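Local atomic coordinates of phosphoglycerate oxidoreductase (Rhizobium etli, PDB entry 4HY3), a protein that probably binds NAD and reduces hydroxypyruvate or glyoxylate, as a member of the D-isomer-specific 2-hydroxyacid dehydrogenase family. Residues V182-D186 with L187-L191. Numbering follows the deposited sequence.
Sequences VGFGD and LGKAL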
ATOM      1  N   VAL A 182       2.016  21.128  -8.569  1.00 34.70           N
ATOM      2  CA  VAL A 182       2.511  21.840  -9.763  1.00 36.30           C
ATOM      3  C   VAL A 182       3.909  21.324 -10.151  1.00 36.93           C
ATOM      4  O   VAL A 182       4.938  21.710  -9.569  1.00 37.35           O
ATOM      5  CB  VAL A 182       2.532  23.377  -9.564  1.00 35.05           C
ATOM      6  CG1 VAL A 182       3.158  24.067 -10.768  1.00 35.43           C
ATOM      7  CG2 VAL A 182       1.134  23.919  -9.320  1.00 33.19           C
ATOM      8  N   GLY A 183       3.938  20.454 -11.148  1.00 38.78           N
ATOM      9  CA  GLY A 183       5.154  19.729 -11.501  1.00 35.73           C
ATOM     10  C   GLY A 183       5.104  18.360 -10.868  1.00 33.80           C
ATOM     11  O   GLY A 183       4.256  18.095 -10.020  1.00 31.48           O
ATOM     12  N   PHE A 184       6.012  17.486 -11.293  1.00 34.15           N
ATOM     13  CA  PHE A 184       6.039  16.113 -10.816  1.00 34.16           C
ATOM     14  C   PHE A 184       7.143  15.386 -11.512  1.00 36.30           C
ATOM     15  O   PHE A 184       6.921  14.827 -12.596  1.00 44.50           O
ATOM     16  CB  PHE A 184       4.736  15.396 -11.185  1.00 32.21           C
ATOM     17  CG  PHE A 184       4.558  14.053 -10.528  1.00 28.75           C
ATOM     18  CD1 PHE A 184       3.830  13.942  -9.335  1.00 27.85           C
ATOM     19  CD2 PHE A 184       5.067  12.906 -11.107  1.00 26.99           C
ATOM     20  CE1 PHE A 184       3.619  12.716  -8.723  1.00 26.78           C
ATOM     21  CE2 PHE A 184       4.869  11.670 -10.498  1.00 29.38           C
ATOM     22  CZ  PHE A 184       4.144  11.575  -9.299  1.00 27.75           C
ATOM     23  N   GLY A 185       8.321  15.376 -10.908  1.00 34.50           N
ATOM     24  CA  GLY A 185       9.413  14.545 -11.393  1.00 32.41           C
ATOM     25  C   GLY A 185       9.704  13.674 -10.203  1.00 34.12           C
ATOM     26  O   GLY A 185       8.785  13.103  -9.610  1.00 37.26           O
ATOM     27  N   ASP A 186      10.965  13.606  -9.808  1.00 34.26           N
ATOM     28  CA  ASP A 186      11.345  12.831  -8.629  1.00 35.01           C
ATOM     29  C   ASP A 186      10.666  13.363  -7.345  1.00 34.43           C
ATOM     30  O   ASP A 186      10.150  12.580  -6.535  1.00 34.32           O
ATOM     31  CB  ASP A 186      12.875  12.834  -8.463  1.00 35.96           C
ATOM     32  CG  ASP A 186      13.593  12.088  -9.575  1.00 38.68           C
ATOM     33  OD1 ASP A 186      13.147  10.990  -9.969  1.00 39.28           O
ATOM     34  OD2 ASP A 186      14.622  12.602 -10.057  1.00 43.37           O
ATOM     35  N   LEU A 187      10.680  14.690  -7.172  1.00 33.70           N
ATOM     36  CA  LEU A 187      10.118  15.344  -6.004  1.00 33.13           C
ATOM     37  C   LEU A 187       8.633  15.056  -5.942  1.00 35.06           C
ATOM     38  O   LEU A 187       8.086  14.737  -4.885  1.00 36.40           O
ATOM     39  CB  LEU A 187      10.333  16.844  -6.090  1.00 35.21           C
ATOM     40  CG  LEU A 187      10.733  17.544  -4.790  1.00 38.88           C
ATOM     41  CD1 LEU A 187      10.076  16.891  -3.582  1.00 38.98           C
ATOM     42  CD2 LEU A 187      12.251  17.492  -4.622  1.00 41.20           C
ATOM     43  N   GLY A 188       7.991  15.143  -7.102  1.00 33.14           N
ATOM     44  CA  GLY A 188       6.647  14.669  -7.241  1.00 29.92           C
ATOM     45  C   GLY A 188       6.439  13.300  -6.654  1.00 28.33           C
ATOM     46  O   GLY A 188       5.590  13.147  -5.790  1.00 28.65           O
ATOM     47  N   LYS A 189       7.200  12.303  -7.110  1.00 29.15           N
ATOM     48  CA  LYS A 189       6.978  10.908  -6.663  1.00 30.05           C
ATOM     49  C   LYS A 189       7.237  10.728  -5.185  1.00 29.26           C
ATOM     50  O   LYS A 189       6.533   9.955  -4.529  1.00 29.31           O
ATOM     51  CB  LYS A 189       7.835   9.912  -7.423  1.00 32.23           C
ATOM     52  CG  LYS A 189       7.672   9.965  -8.929  1.00 39.64           C
ATOM     53  CD  LYS A 189       8.625   9.007  -9.637  1.00 45.31           C
ATOM     54  CE  LYS A 189       8.869   9.455 -11.081  1.00 52.25           C
ATOM     55  NZ  LYS A 189       9.935   8.647 -11.748  1.00 56.51           N
ATOM     56  N   ALA A 190       8.232  11.445  -4.656  1.00 28.19           N
ATOM     57  CA  ALA A 190       8.619  11.259  -3.262  1.00 29.12           C
ATOM     58  C   ALA A 190       7.464  11.719  -2.397  1.00 30.48           C
ATOM     59  O   ALA A 190       7.173  11.128  -1.340  1.00 33.60           O
ATOM     60  CB  ALA A 190       9.889  12.030  -2.929  1.00 27.29           C
ATOM     61  N   LEU A 191       6.798  12.761  -2.891  1.00 29.64           N
ATOM     62  CA  LEU A 191       5.702  13.409  -2.216  1.00 28.78           C
ATOM     63  C   LEU A 191       4.503  12.478  -2.263  1.00 29.77           C
ATOM     64  O   LEU A 191       3.899  12.157  -1.232  1.00 29.62           O
ATOM     65  CB  LEU A 191       5.424  14.724  -2.901  1.00 27.53           C
ATOM     66  CG  LEU A 191       4.638  15.845  -2.236  1.00 29.27           C
ATOM     67  CD1 LEU A 191       4.591  15.815  -0.726  1.00 28.98           C
ATOM     68  CD2 LEU A 191       5.257  17.156  -2.675  1.00 31.01           C
TER
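A chi1 of -170° turns the F184 ring away from its own backbone N and lays one face over G188 C and K189 N, while the K189 chain, CG beside its own N and extended beyond, runs so that the two side chains cross roughly square. The setting is the strand-turn-helix of a Rossmann fold, and G183, G185 and G188 match the GxGxxG pattern, consistent with the dinucleotide-binding loop of this family. A CH-pi contact is supported by G188 CA lying 4.0 Å from the centroid of the F184 ring, 27° off its normal. Glycine at 188 permits this closeness, because a CB there would run into F184 CG. Toward the rim, F184 CE2 meets K189 CG at 3.6 Å. With F184 cut back to an alanine, the G188 backbone is likely to lose the ring face over its CA and C, and K189 CG the ring atoms it rests against. N217 touches both F184 and K189, and A190 packs on helix 131-147. The helix starts with G185 as N-cap: K189 N donates to G185 O at 3.1 Å. One residue further on, A190 N donates to D186 O at 2.9 Å, with an N-H...O angle of 151°.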